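Local structure of phosphoribosylaminoimidazole-succinocarboxamide synthase (Saccharomyces cerevisiae, 1A48) at residues A[30-35]-A[104-109]; A[10-15]-A[24-29]; A[3-8]-A[36-41]; A[216-221]-A[233-238]. The protein joins L-aspartate to the carboxylate of CAIR at the expense of ATP, yielding SAICAR in de novo purine biosynthesis. One frame throughout, in Å; residues are numbered along the deposited sequence.

In the fold
Contacts 1 and 2 share one four-stranded antiparallel sheet: strand 30-35 lies between strand 106-110 and strand 21-27, and Leu32 N is 2.8 Å from Tyr24 O, a probable hydrogen bond. Contact 1 is the more regular, a backbone ladder with apolar pairs; contact 2, toward the surface at the 14-17 edge of the sheet, leans on one aromatic ring. Contact 3 adds the N-terminal segment through mainly polar bonds, tied to contact 1 by the Arg105-Asp37 salt bridge and to contact 2 through Thr6 and Tyr24. Contact 4, its centre about 5 Å from that of the chain, belongs to a separate mixed sheet and relies on water; it meets contact 1 where Phe33 packs on Asp233.

Contact 1 (A[30-35]-A[104-109]); sequences TLLFVA and DRSLLV
The guanidinium of Arg105 meets Ala35 with its edge: NH1 gives a hydrogen bond of 2.9 Å to Ala35 O, which lies only 3° out of the guanidinium plane, and the donor sits in the carbonyl plane. A bend at chi3 (70°) folds the arginine back so that its CD also rests against that oxygen. The other flat group, the Phe33 ring, is approached obliquely by Val109, whose CG2 comes to 3.6 Å from Phe33 CE1. The same methyl lies against Leu31 CB at 3.7 Å, so Val109 fills the angle between two residues of strand 30-35. On the opposite side of the sheet Leu32 CD1 faces Leu108 CD1 at 4.3 Å. The Val34 methyls sit by Ser106 OG on that side too. Between these layers runs an antiparallel ladder: Leu31 with Val109 and Phe33 with Leu107 are hydrogen-bonded pairs, and Ala35 N adds a 2.8 Å bond to Arg105 O. Arg105 NH1 also forms a salt bridge with Asp37. A leucine in place of Arg105 would probably leave Ala35 O without this side-chain donor and Asp37 without its charged mate. Ser106 OG, for its part, is bonded to Leu102 O. In the four-stranded antiparallel sheet strand 106-110 is one of the two outermost strands and strand 30-35 is flanked on its other side by strand 21-27, whose Val26 touches both Leu32 and Leu108; helix 53-67 packs on Leu107 and Ala35 through Thr58.

Contact 2 (A[10-15]-A[24-29]); sequences GILPLV and YEVDAG
A beta hairpin, strands 14-17 and 21-27, brings Leu14 opposite Tyr24 as an antiparallel non-hydrogen-bonded pair, with CA atoms 4.5 Å apart. Leu14 CD2 lies over one face of the tyrosine ring in a CH-pi contact, 4.1 Å from the centroid and displaced toward the rim. At the ring's edge, near its plane, is Leu12 O, 3.6 Å from Tyr24 CD2, and the Leu12 side chain crosses Tyr24 at about a right angle. With CG beside the backbone N (chi1 -65°), the ring reaches across residues 12-14, its OH hydrogen-bonded to Thr6 OG1. Next along the hairpin, Glu25 N donates a 3.1 Å hydrogen bond to Pro13 O, so pairing already begins in the residue ahead of strand 14-17. Val15 CG2 packs on Glu25 CB at 3.8 Å, and the glutamate's carboxylate runs on to a salt bridge with Lys111. At the far end of strand 21-27 the chain turns: Val26 and Asp27 both face Thr30 in a classic beta bulge, and Asp27 OD1 accepts from Gly29 N at 3.0 Å, an Asx turn. An alanine in place of Tyr24 would probably leave Leu14 CD2 without the ring face it rests on, and Thr6 OG1 without its hydroxyl partner. Leu12 CG also lies 3.5 Å from Glu25 O, and its CD2 reaches Val26, whose side chain packs on Leu32.

Contact 3 (A[3-8]-A[36-41]); sequences ITKTEL and TDRISA
Asp37 and Arg38 grip the N-terminal segment at successive carbonyls. The aspartate takes hold of Ile3 twice: its backbone N donates to Ile3 O at 2.8 Å, almost straight in line with the carbonyl, and its OD2 accepts from Ile3 N at 3.0 Å, the donor lying well above the carboxylate plane. CG of Asp37 stands beside its own backbone N (chi1 -70°), which lets backbone and carboxylate meet the same residue; the other oxygen, OD1, holds the salt bridge to Arg105. Arg38 bends at chi3 (-75°) and presents NH1 to Thr4 O, 2.9 Å away and near the guanidinium plane, while its CG lies obliquely against Thr4 CG2 at 4.2 Å. Thr36 OG1, hydrogen-bonded to Val20 O, sits over one face of that guanidinium, off toward its rim, and also takes a weak bond from Arg38 N. These bonds fasten the irregular N-terminal lead-in across the loop that follows strand 30-35. The guanidinium forms a salt bridge with Asp22 and hydrogen bonds to Gly18 O and Lys19 O around the hairpin, and a bound sulfate, probably from the crystallisation liquor, lies about 6 Å from its side chain. Thr36 CB rests 3.5 Å from Ile3 O.

Contact 4 (A[216-221]-A[233-238]); sequences TKFEFG and DEVLTP
This is a water-mediated junction between strand 211-223, in the mixed sheet near the centre of the chain, and the loop that leads from strand 228-231 to strand 241-245. Water 1 accepts from Leu236 N at 2.8 Å, donates to Lys217 O, and is hydrogen-bonded to Thr216 OG1, which also pairs with Ser241. Water 2 donates to both Lys217 O and Glu234 O, at 2.7 and 2.9 Å, and water 3 accepts from Glu219 N and donates to Glu234 O. Contact is direct at one end: a methyl of Leu236, CD1, presses on the Thr216 hydroxyl, 3.4 Å from OG1, the side chains crossing at about a right angle, while Leu236 CD2 makes apolar contact obliquely with the Phe218 ring, 4.0 Å from CE1. Val235 CG1 stands at the edge of that ring. At the other end the carboxylates of Glu219 and Asp233 are stacked roughly face over face, planes 20° apart, with OE1 of Glu219 4.1 Å from OD2 of Asp233; the Asp233-Arg21 salt bridge probably eases the repulsion. Running nearly antiparallel but too widely spaced for direct pairing, strand and loop form a water-bridged extension of the beta pairing between strands 211-223 and 228-231.

Contact 1 (A[30-35]-A[104-109])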
loop_
_atom_site.group_PDB
_atom_site.type_symbol
_atom_site.label_atom_id
_atom_site.label_comp_id
_atom_site.label_asym_id
_atom_site.label_seq_id
_atom_site.Cartn_x
_atom_site.Cartn_y
_atom_site.Cartn_z
ATOM N N THR A 30 -1.900 21.599 -0.393
ATOM C CA THR A 30 -1.279 20.593 -1.212
ATOM C C THR A 30 -0.008 19.964 -0.691
ATOM O O THR A 30 0.891 20.612 -0.180
ATOM C CB THR A 30 -0.896 21.312 -2.559
ATOM O OG1 THR A 30 -1.953 22.122 -2.971
ATOM C CG2 THR A 30 -0.671 20.296 -3.685
ATOM N N LEU A 31 0.079 18.639 -0.861
ATOM C CA LEU A 31 1.229 17.876 -0.498
ATOM C C LEU A 31 1.870 17.185 -1.727
ATOM O O LEU A 31 1.187 17.003 -2.704
ATOM C CB LEU A 31 0.803 16.780 0.484
ATOM C CG LEU A 31 0.265 17.327 1.828
ATOM C CD1 LEU A 31 -0.389 16.200 2.598
ATOM C CD2 LEU A 31 1.384 17.940 2.650
ATOM N N LEU A 32 3.086 16.800 -1.563
ATOM C CA LEU A 32 3.856 16.084 -2.553
ATOM C C LEU A 32 4.301 14.809 -1.891
ATOM O O LEU A 32 5.041 14.789 -0.912
ATOM C CB LEU A 32 5.067 16.879 -3.025
ATOM C CG LEU A 32 5.987 16.240 -4.066
ATOM C CD1 LEU A 32 5.227 16.057 -5.367
ATOM C CD2 LEU A 32 7.235 17.042 -4.252
ATOM N N PHE A 33 3.808 13.681 -2.430
ATOM C CA PHE A 33 4.200 12.408 -1.938
ATOM C C PHE A 33 5.328 11.803 -2.813
ATOM O O PHE A 33 5.050 11.529 -3.999
ATOM C CB PHE A 33 3.057 11.395 -1.976
ATOM C CG PHE A 33 2.065 11.493 -0.854
ATOM C CD1 PHE A 33 1.776 12.700 -0.254
ATOM C CD2 PHE A 33 1.389 10.362 -0.427
ATOM C CE1 PHE A 33 0.838 12.798 0.746
ATOM C CE2 PHE A 33 0.456 10.432 0.599
ATOM C CZ PHE A 33 0.204 11.671 1.203
ATOM N N VAL A 34 6.492 11.548 -2.310
ATOM C CA VAL A 34 7.554 10.964 -3.113
ATOM C C VAL A 34 7.815 9.516 -2.736
ATOM O O VAL A 34 8.236 9.263 -1.599
ATOM C CB VAL A 34 8.838 11.832 -3.087
ATOM C CG1 VAL A 34 9.842 11.270 -4.106
ATOM C CG2 VAL A 34 8.541 13.307 -3.401
ATOM N N ALA A 35 7.594 8.534 -3.613
ATOM C CA ALA A 35 7.914 7.150 -3.258
ATOM C C ALA A 35 9.369 6.816 -3.520
ATOM O O ALA A 35 9.815 6.836 -4.677
ATOM C CB ALA A 35 7.057 6.173 -4.043
ATOM N N ASP A 104 8.559 10.587 -12.115
ATOM C CA ASP A 104 7.830 9.354 -12.157
ATOM C C ASP A 104 7.507 8.665 -10.840
ATOM O O ASP A 104 6.833 7.609 -10.870
ATOM C CB ASP A 104 8.519 8.348 -13.101
ATOM C CG ASP A 104 8.527 8.726 -14.572
ATOM O OD1 ASP A 104 7.428 9.083 -15.050
ATOM O OD2 ASP A 104 9.621 8.741 -15.176
ATOM N N ARG A 105 7.945 9.211 -9.709
ATOM C CA ARG A 105 7.722 8.564 -8.446
ATOM C C ARG A 105 7.010 9.504 -7.445
ATOM O O ARG A 105 6.958 9.294 -6.268
ATOM C CB ARG A 105 9.060 8.133 -7.884
ATOM C CG ARG A 105 10.100 9.218 -7.642
ATOM C CD ARG A 105 11.380 8.796 -7.003
ATOM N NE ARG A 105 12.298 7.978 -7.784
ATOM C CZ ARG A 105 12.501 6.705 -7.543
ATOM N NH1 ARG A 105 11.851 6.092 -6.560
ATOM N NH2 ARG A 105 13.326 5.951 -8.224
ATOM N N SER A 106 6.438 10.536 -8.004
ATOM C CA SER A 106 5.802 11.574 -7.281
ATOM C C SER A 106 4.343 11.831 -7.592
ATOM O O SER A 106 3.903 11.835 -8.726
ATOM C CB SER A 106 6.587 12.930 -7.550
ATOM O OG SER A 106 7.845 12.780 -6.925
ATOM N N LEU A 107 3.544 12.062 -6.549
ATOM C CA LEU A 107 2.154 12.383 -6.659
ATOM C C LEU A 107 1.830 13.687 -5.883
ATOM O O LEU A 107 2.229 13.892 -4.775
ATOM C CB LEU A 107 1.244 11.288 -6.135
ATOM C CG LEU A 107 1.302 9.942 -6.854
ATOM C CD1 LEU A 107 0.652 8.886 -6.010
ATOM C CD2 LEU A 107 0.734 10.073 -8.233
ATOM N N LEU A 108 1.131 14.534 -6.538
ATOM C CA LEU A 108 0.603 15.796 -6.111
ATOM C C LEU A 108 -0.870 15.556 -5.673
ATOM O O LEU A 108 -1.697 15.120 -6.398
ATOM C CB LEU A 108 0.705 16.853 -7.206
ATOM C CG LEU A 108 0.642 18.312 -6.819
ATOM C CD1 LEU A 108 1.904 18.712 -6.082
ATOM C CD2 LEU A 108 0.389 19.195 -8.016
ATOM N N VAL A 109 -1.084 15.828 -4.374
ATOM C CA VAL A 109 -2.321 15.549 -3.695
ATOM C C VAL A 109 -2.903 16.678 -2.870
ATOM O O VAL A 109 -2.147 17.480 -2.358
ATOM C CB VAL A 109 -2.199 14.313 -2.731
ATOM C CG1 VAL A 109 -1.709 13.073 -3.514
ATOM C CG2 VAL A 109 -1.341 14.568 -1.528
#

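Contact 2 (A[10-15]-A[24-29])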
loop_
_atom_site.group_PDB
_atom_site.type_symbol
_atom_site.label_atom_id
_atom_site.label_comp_id
_atom_site.label_asym_id
_atom_site.label_seq_id
_atom_site.Cartn_x
_atom_site.Cartn_y
_atom_site.Cartn_z
ATOM N N GLY A 10 15.821 22.291 1.244
ATOM C CA GLY A 10 14.828 23.149 1.822
ATOM C C GLY A 10 13.936 23.919 0.850
ATOM O O GLY A 10 13.270 24.864 1.309
ATOM N N ILE A 11 13.767 23.537 -0.427
ATOM C CA ILE A 11 12.911 24.189 -1.387
ATOM C C ILE A 11 11.459 24.152 -0.941
ATOM O O ILE A 11 10.631 25.056 -1.104
ATOM C CB ILE A 11 13.130 23.699 -2.834
ATOM C CG1 ILE A 11 14.578 24.084 -3.258
ATOM C CG2 ILE A 11 12.145 24.309 -3.853
ATOM C CD1 ILE A 11 14.859 23.452 -4.620
ATOM N N LEU A 12 11.108 23.031 -0.360
ATOM C CA LEU A 12 9.826 22.684 0.211
ATOM C C LEU A 12 10.122 22.105 1.618
ATOM O O LEU A 12 11.078 21.372 1.806
ATOM C CB LEU A 12 9.196 21.554 -0.628
ATOM C CG LEU A 12 8.226 21.811 -1.707
ATOM C CD1 LEU A 12 8.174 23.156 -2.306
ATOM C CD2 LEU A 12 8.048 20.698 -2.717
ATOM N N PRO A 13 9.266 22.417 2.575
ATOM C CA PRO A 13 9.404 21.878 3.915
ATOM C C PRO A 13 8.984 20.412 3.928
ATOM O O PRO A 13 8.067 19.990 3.246
ATOM C CB PRO A 13 8.512 22.754 4.801
ATOM C CG PRO A 13 7.605 23.474 3.853
ATOM C CD PRO A 13 8.111 23.295 2.444
ATOM N N LEU A 14 9.655 19.612 4.706
ATOM C CA LEU A 14 9.394 18.209 4.912
ATOM C C LEU A 14 8.257 18.067 5.934
ATOM O O LEU A 14 8.325 18.720 6.969
ATOM C CB LEU A 14 10.634 17.569 5.458
ATOM C CG LEU A 14 11.278 16.322 5.046
ATOM C CD1 LEU A 14 11.856 15.565 6.240
ATOM C CD2 LEU A 14 10.476 15.385 4.172
ATOM N N VAL A 15 7.242 17.298 5.639
ATOM C CA VAL A 15 6.140 16.986 6.513
ATOM C C VAL A 15 6.492 15.719 7.280
ATOM O O VAL A 15 6.347 15.641 8.494
ATOM C CB VAL A 15 4.797 16.861 5.835
ATOM C CG1 VAL A 15 3.708 16.326 6.708
ATOM C CG2 VAL A 15 4.449 18.208 5.244
ATOM N N TYR A 24 6.370 16.207 1.381
ATOM C CA TYR A 24 6.642 17.564 1.396
ATOM C C TYR A 24 5.335 18.357 1.277
ATOM O O TYR A 24 4.356 17.980 0.658
ATOM C CB TYR A 24 7.540 18.089 0.208
ATOM C CG TYR A 24 8.907 17.494 0.278
ATOM C CD1 TYR A 24 9.129 16.229 -0.246
ATOM C CD2 TYR A 24 9.905 18.078 0.939
ATOM C CE1 TYR A 24 10.386 15.632 -0.141
ATOM C CE2 TYR A 24 11.146 17.524 1.101
ATOM C CZ TYR A 24 11.404 16.290 0.523
ATOM O OH TYR A 24 12.652 15.706 0.665
ATOM N N GLU A 25 5.405 19.588 1.811
ATOM C CA GLU A 25 4.287 20.501 1.702
ATOM C C GLU A 25 4.510 21.451 0.547
ATOM O O GLU A 25 5.548 22.165 0.517
ATOM C CB GLU A 25 4.075 21.312 2.998
ATOM C CG GLU A 25 2.841 22.198 2.850
ATOM C CD GLU A 25 2.712 23.077 4.112
ATOM O OE1 GLU A 25 3.543 23.925 4.430
ATOM O OE2 GLU A 25 1.730 22.825 4.793
ATOM N N VAL A 26 3.592 21.549 -0.396
ATOM C CA VAL A 26 3.714 22.428 -1.557
ATOM C C VAL A 26 3.146 23.813 -1.278
ATOM O O VAL A 26 3.729 24.843 -1.587
ATOM C CB VAL A 26 3.053 21.738 -2.786
ATOM C CG1 VAL A 26 2.989 22.630 -3.981
ATOM C CG2 VAL A 26 3.783 20.445 -3.073
ATOM N N ASP A 27 1.932 23.803 -0.699
ATOM C CA ASP A 27 1.296 25.055 -0.309
ATOM C C ASP A 27 0.325 24.683 0.793
ATOM O O ASP A 27 0.299 23.568 1.255
ATOM C CB ASP A 27 0.708 25.876 -1.417
ATOM C CG ASP A 27 -0.390 25.182 -2.181
ATOM O OD1 ASP A 27 -1.096 24.324 -1.643
ATOM O OD2 ASP A 27 -0.571 25.530 -3.346
ATOM N N ALA A 28 -0.499 25.660 1.160
ATOM C CA ALA A 28 -1.463 25.410 2.232
ATOM C C ALA A 28 -2.429 24.255 2.021
ATOM O O ALA A 28 -2.857 23.712 3.060
ATOM C CB ALA A 28 -2.320 26.676 2.406
ATOM N N GLY A 29 -2.794 23.909 0.783
ATOM C CA GLY A 29 -3.720 22.822 0.611
ATOM C C GLY A 29 -3.217 21.642 -0.172
ATOM O O GLY A 29 -3.986 20.817 -0.619
#

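Contact 3 (A[3-8]-A[36-41])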
loop_
_atom_site.group_PDB
_atom_site.type_symbol
_atom_site.label_atom_id
_atom_site.label_comp_id
_atom_site.label_asym_id
_atom_site.label_seq_id
_atom_site.Cartn_x
_atom_site.Cartn_y
_atom_site.Cartn_z
ATOM N N ILE A 3 16.744 5.891 -5.955
ATOM C CA ILE A 3 16.537 7.026 -5.070
ATOM C C ILE A 3 16.203 6.399 -3.737
ATOM O O ILE A 3 15.232 5.725 -3.559
ATOM C CB ILE A 3 15.458 7.971 -5.591
ATOM C CG1 ILE A 3 15.829 8.712 -6.870
ATOM C CG2 ILE A 3 14.993 9.029 -4.584
ATOM C CD1 ILE A 3 17.050 9.566 -6.767
ATOM N N THR A 4 17.038 6.607 -2.765
ATOM C CA THR A 4 16.897 6.116 -1.429
ATOM C C THR A 4 16.360 7.165 -0.486
ATOM O O THR A 4 15.630 6.818 0.418
ATOM C CB THR A 4 18.283 5.619 -0.917
ATOM O OG1 THR A 4 18.693 4.574 -1.812
ATOM C CG2 THR A 4 18.175 5.071 0.482
ATOM N N LYS A 5 16.687 8.413 -0.671
ATOM C CA LYS A 5 16.252 9.503 0.184
ATOM C C LYS A 5 16.203 10.773 -0.647
ATOM O O LYS A 5 17.195 11.005 -1.356
ATOM C CB LYS A 5 17.320 9.737 1.265
ATOM C CG LYS A 5 16.858 9.983 2.659
ATOM C CD LYS A 5 17.934 10.585 3.539
ATOM C CE LYS A 5 17.345 11.229 4.802
ATOM N NZ LYS A 5 18.022 12.528 5.223
ATOM N N THR A 6 15.162 11.562 -0.531
ATOM C CA THR A 6 15.117 12.793 -1.295
ATOM C C THR A 6 15.822 13.920 -0.565
ATOM O O THR A 6 15.847 13.965 0.648
ATOM C CB THR A 6 13.657 13.242 -1.599
ATOM O OG1 THR A 6 13.010 13.253 -0.357
ATOM C CG2 THR A 6 13.020 12.240 -2.543
ATOM N N GLU A 7 16.487 14.761 -1.301
ATOM C CA GLU A 7 17.224 15.920 -0.804
ATOM C C GLU A 7 16.842 17.138 -1.652
ATOM O O GLU A 7 17.361 17.318 -2.733
ATOM C CB GLU A 7 18.720 15.722 -0.875
ATOM C CG GLU A 7 19.204 14.349 -0.508
ATOM C CD GLU A 7 19.542 14.158 0.954
ATOM O OE1 GLU A 7 19.253 15.086 1.744
ATOM O OE2 GLU A 7 20.125 13.065 1.237
ATOM N N LEU A 8 15.959 17.972 -1.112
ATOM C CA LEU A 8 15.422 19.110 -1.799
ATOM C C LEU A 8 15.949 20.410 -1.294
ATOM O O LEU A 8 15.470 21.459 -1.681
ATOM C CB LEU A 8 13.909 19.133 -1.836
ATOM C CG LEU A 8 13.140 17.933 -2.452
ATOM C CD1 LEU A 8 11.659 18.306 -2.640
ATOM C CD2 LEU A 8 13.754 17.386 -3.665
ATOM N N THR A 36 10.149 6.484 -2.499
ATOM C CA THR A 36 11.558 6.159 -2.747
ATOM C C THR A 36 11.647 4.658 -3.062
ATOM O O THR A 36 10.671 3.895 -3.024
ATOM C CB THR A 36 12.436 6.495 -1.523
ATOM O OG1 THR A 36 12.079 5.597 -0.457
ATOM C CG2 THR A 36 12.159 7.931 -1.110
ATOM N N ASP A 37 12.870 4.208 -3.244
ATOM C CA ASP A 37 13.186 2.834 -3.533
ATOM C C ASP A 37 13.517 1.989 -2.334
ATOM O O ASP A 37 13.931 0.839 -2.435
ATOM C CB ASP A 37 14.314 2.861 -4.606
ATOM C CG ASP A 37 13.862 3.341 -5.946
ATOM O OD1 ASP A 37 12.712 3.412 -6.322
ATOM O OD2 ASP A 37 14.830 3.640 -6.672
ATOM N N ARG A 38 13.299 2.506 -1.116
ATOM C CA ARG A 38 13.517 1.792 0.132
ATOM C C ARG A 38 12.532 0.614 0.227
ATOM O O ARG A 38 11.478 0.563 -0.355
ATOM C CB ARG A 38 13.377 2.732 1.320
ATOM C CG ARG A 38 14.251 3.956 1.362
ATOM C CD ARG A 38 14.233 4.610 2.735
ATOM N NE ARG A 38 13.023 5.370 3.058
ATOM C CZ ARG A 38 12.612 6.608 2.887
ATOM N NH1 ARG A 38 13.415 7.448 2.212
ATOM N NH2 ARG A 38 11.471 7.150 3.302
ATOM N N ILE A 39 12.943 -0.376 0.967
ATOM C CA ILE A 39 12.234 -1.592 1.271
ATOM C C ILE A 39 12.427 -2.008 2.729
ATOM O O ILE A 39 13.507 -1.935 3.277
ATOM C CB ILE A 39 12.596 -2.777 0.324
ATOM C CG1 ILE A 39 11.655 -3.949 0.424
ATOM C CG2 ILE A 39 14.015 -3.263 0.487
ATOM C CD1 ILE A 39 11.742 -4.950 -0.722
ATOM N N SER A 40 11.368 -2.558 3.279
ATOM C CA SER A 40 11.324 -3.041 4.613
ATOM C C SER A 40 11.052 -4.504 4.780
ATOM O O SER A 40 10.248 -5.007 4.039
ATOM C CB SER A 40 9.958 -2.380 5.147
ATOM O OG SER A 40 10.193 -2.328 6.492
ATOM N N ALA A 41 11.583 -5.158 5.763
ATOM C CA ALA A 41 11.322 -6.560 6.064
ATOM C C ALA A 41 11.543 -6.732 7.576
ATOM O O ALA A 41 12.548 -6.263 8.082
ATOM C CB ALA A 41 12.292 -7.458 5.341
#

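Contact 4 (A[216-221]-A[233-238])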
loop_
_atom_site.group_PDB
_atom_site.type_symbol
_atom_site.label_atom_id
_atom_site.label_comp_id
_atom_site.label_asym_id
_atom_site.label_seq_id
_atom_site.Cartn_x
_atom_site.Cartn_y
_atom_site.Cartn_z
ATOM N N THR A 216 -5.750 -6.023 2.382
ATOM C CA THR A 216 -5.237 -4.739 2.026
ATOM C C THR A 216 -5.507 -3.709 3.100
ATOM O O THR A 216 -6.451 -3.875 3.823
ATOM C CB THR A 216 -5.749 -4.186 0.692
ATOM O OG1 THR A 216 -4.780 -3.281 0.158
ATOM C CG2 THR A 216 -7.110 -3.597 0.686
ATOM N N LYS A 217 -4.773 -2.655 3.172
ATOM C CA LYS A 217 -4.981 -1.600 4.112
ATOM C C LYS A 217 -5.258 -0.311 3.374
ATOM O O LYS A 217 -4.373 0.173 2.655
ATOM C CB LYS A 217 -3.769 -1.468 4.986
ATOM C CG LYS A 217 -3.952 -0.554 6.193
ATOM C CD LYS A 217 -2.602 -0.501 6.933
ATOM C CE LYS A 217 -1.562 0.170 6.016
ATOM N NZ LYS A 217 -2.039 1.528 5.554
ATOM N N PHE A 218 -6.454 0.238 3.577
ATOM C CA PHE A 218 -6.840 1.501 3.032
ATOM C C PHE A 218 -6.782 2.606 4.130
ATOM O O PHE A 218 -6.941 2.396 5.291
ATOM C CB PHE A 218 -8.209 1.524 2.465
ATOM C CG PHE A 218 -8.561 0.592 1.357
ATOM C CD1 PHE A 218 -8.032 0.735 0.113
ATOM C CD2 PHE A 218 -9.497 -0.400 1.541
ATOM C CE1 PHE A 218 -8.390 -0.054 -0.944
ATOM C CE2 PHE A 218 -9.899 -1.234 0.524
ATOM C CZ PHE A 218 -9.334 -1.025 -0.710
ATOM N N GLU A 219 -6.600 3.796 3.599
ATOM C CA GLU A 219 -6.670 5.024 4.376
ATOM C C GLU A 219 -7.643 5.954 3.657
ATOM O O GLU A 219 -7.573 6.101 2.433
ATOM C CB GLU A 219 -5.321 5.615 4.553
ATOM C CG GLU A 219 -5.209 6.747 5.550
ATOM C CD GLU A 219 -3.698 6.846 5.921
ATOM O OE1 GLU A 219 -3.282 5.812 6.523
ATOM O OE2 GLU A 219 -3.177 7.893 5.517
ATOM N N PHE A 220 -8.580 6.534 4.395
ATOM C CA PHE A 220 -9.585 7.438 3.926
ATOM C C PHE A 220 -9.589 8.819 4.599
ATOM O O PHE A 220 -9.131 8.989 5.734
ATOM C CB PHE A 220 -11.007 6.851 4.147
ATOM C CG PHE A 220 -11.315 5.604 3.359
ATOM C CD1 PHE A 220 -11.629 5.658 2.019
ATOM C CD2 PHE A 220 -11.224 4.366 3.956
ATOM C CE1 PHE A 220 -11.826 4.494 1.320
ATOM C CE2 PHE A 220 -11.428 3.195 3.239
ATOM C CZ PHE A 220 -11.743 3.257 1.922
ATOM N N GLY A 221 -10.089 9.816 3.960
ATOM C CA GLY A 221 -10.331 11.152 4.405
ATOM C C GLY A 221 -11.794 11.484 4.165
ATOM O O GLY A 221 -12.579 10.659 3.617
ATOM N N ASP A 233 -3.831 8.126 0.551
ATOM C CA ASP A 233 -2.595 7.340 0.624
ATOM C C ASP A 233 -2.330 6.399 -0.515
ATOM O O ASP A 233 -2.831 6.576 -1.576
ATOM C CB ASP A 233 -2.600 6.612 1.965
ATOM C CG ASP A 233 -1.172 6.247 2.346
ATOM O OD1 ASP A 233 -0.324 6.903 1.712
ATOM O OD2 ASP A 233 -0.994 5.318 3.150
ATOM N N GLU A 234 -1.552 5.353 -0.337
ATOM C CA GLU A 234 -1.232 4.333 -1.326
ATOM C C GLU A 234 -2.299 3.226 -1.402
ATOM O O GLU A 234 -2.895 2.833 -0.402
ATOM C CB GLU A 234 0.120 3.703 -1.057
ATOM C CG GLU A 234 0.260 2.483 -0.242
ATOM C CD GLU A 234 1.754 2.083 -0.191
ATOM O OE1 GLU A 234 2.390 1.993 -1.272
ATOM O OE2 GLU A 234 2.120 1.938 1.009
ATOM N N VAL A 235 -2.596 2.820 -2.642
ATOM C CA VAL A 235 -3.615 1.858 -2.873
ATOM C C VAL A 235 -3.191 0.593 -3.539
ATOM O O VAL A 235 -2.690 0.551 -4.650
ATOM C CB VAL A 235 -4.660 2.570 -3.755
ATOM C CG1 VAL A 235 -5.866 1.780 -4.114
ATOM C CG2 VAL A 235 -5.152 3.826 -3.047
ATOM N N LEU A 236 -3.425 -0.522 -2.879
ATOM C CA LEU A 236 -3.236 -1.862 -3.392
ATOM C C LEU A 236 -1.924 -2.179 -4.096
ATOM O O LEU A 236 -1.866 -2.747 -5.180
ATOM C CB LEU A 236 -4.416 -2.273 -4.238
ATOM C CG LEU A 236 -5.746 -2.874 -4.004
ATOM C CD1 LEU A 236 -5.915 -3.895 -2.935
ATOM C CD2 LEU A 236 -6.899 -1.936 -4.145
ATOM N N THR A 237 -0.868 -1.891 -3.364
ATOM C CA THR A 237 0.482 -2.221 -3.755
ATOM C C THR A 237 0.934 -3.349 -2.847
ATOM O O THR A 237 0.326 -3.669 -1.817
ATOM C CB THR A 237 1.440 -1.029 -3.566
ATOM O OG1 THR A 237 1.628 -0.874 -2.173
ATOM C CG2 THR A 237 0.945 0.253 -4.185
ATOM N N PRO A 238 2.049 -3.994 -3.149
ATOM C CA PRO A 238 2.637 -5.074 -2.398
ATOM C C PRO A 238 3.120 -4.587 -1.043
ATOM O O PRO A 238 3.398 -5.408 -0.215
ATOM C CB PRO A 238 3.824 -5.645 -3.198
ATOM C CG PRO A 238 3.527 -5.115 -4.548
ATOM C CD PRO A 238 2.798 -3.769 -4.411
HETATM O O HOH W 1 -4.248 -0.634 -0.179
HETATM O O HOH W 2 -2.555 2.134 2.377
HETATM O O HOH W 3 -5.552 3.938 0.771
#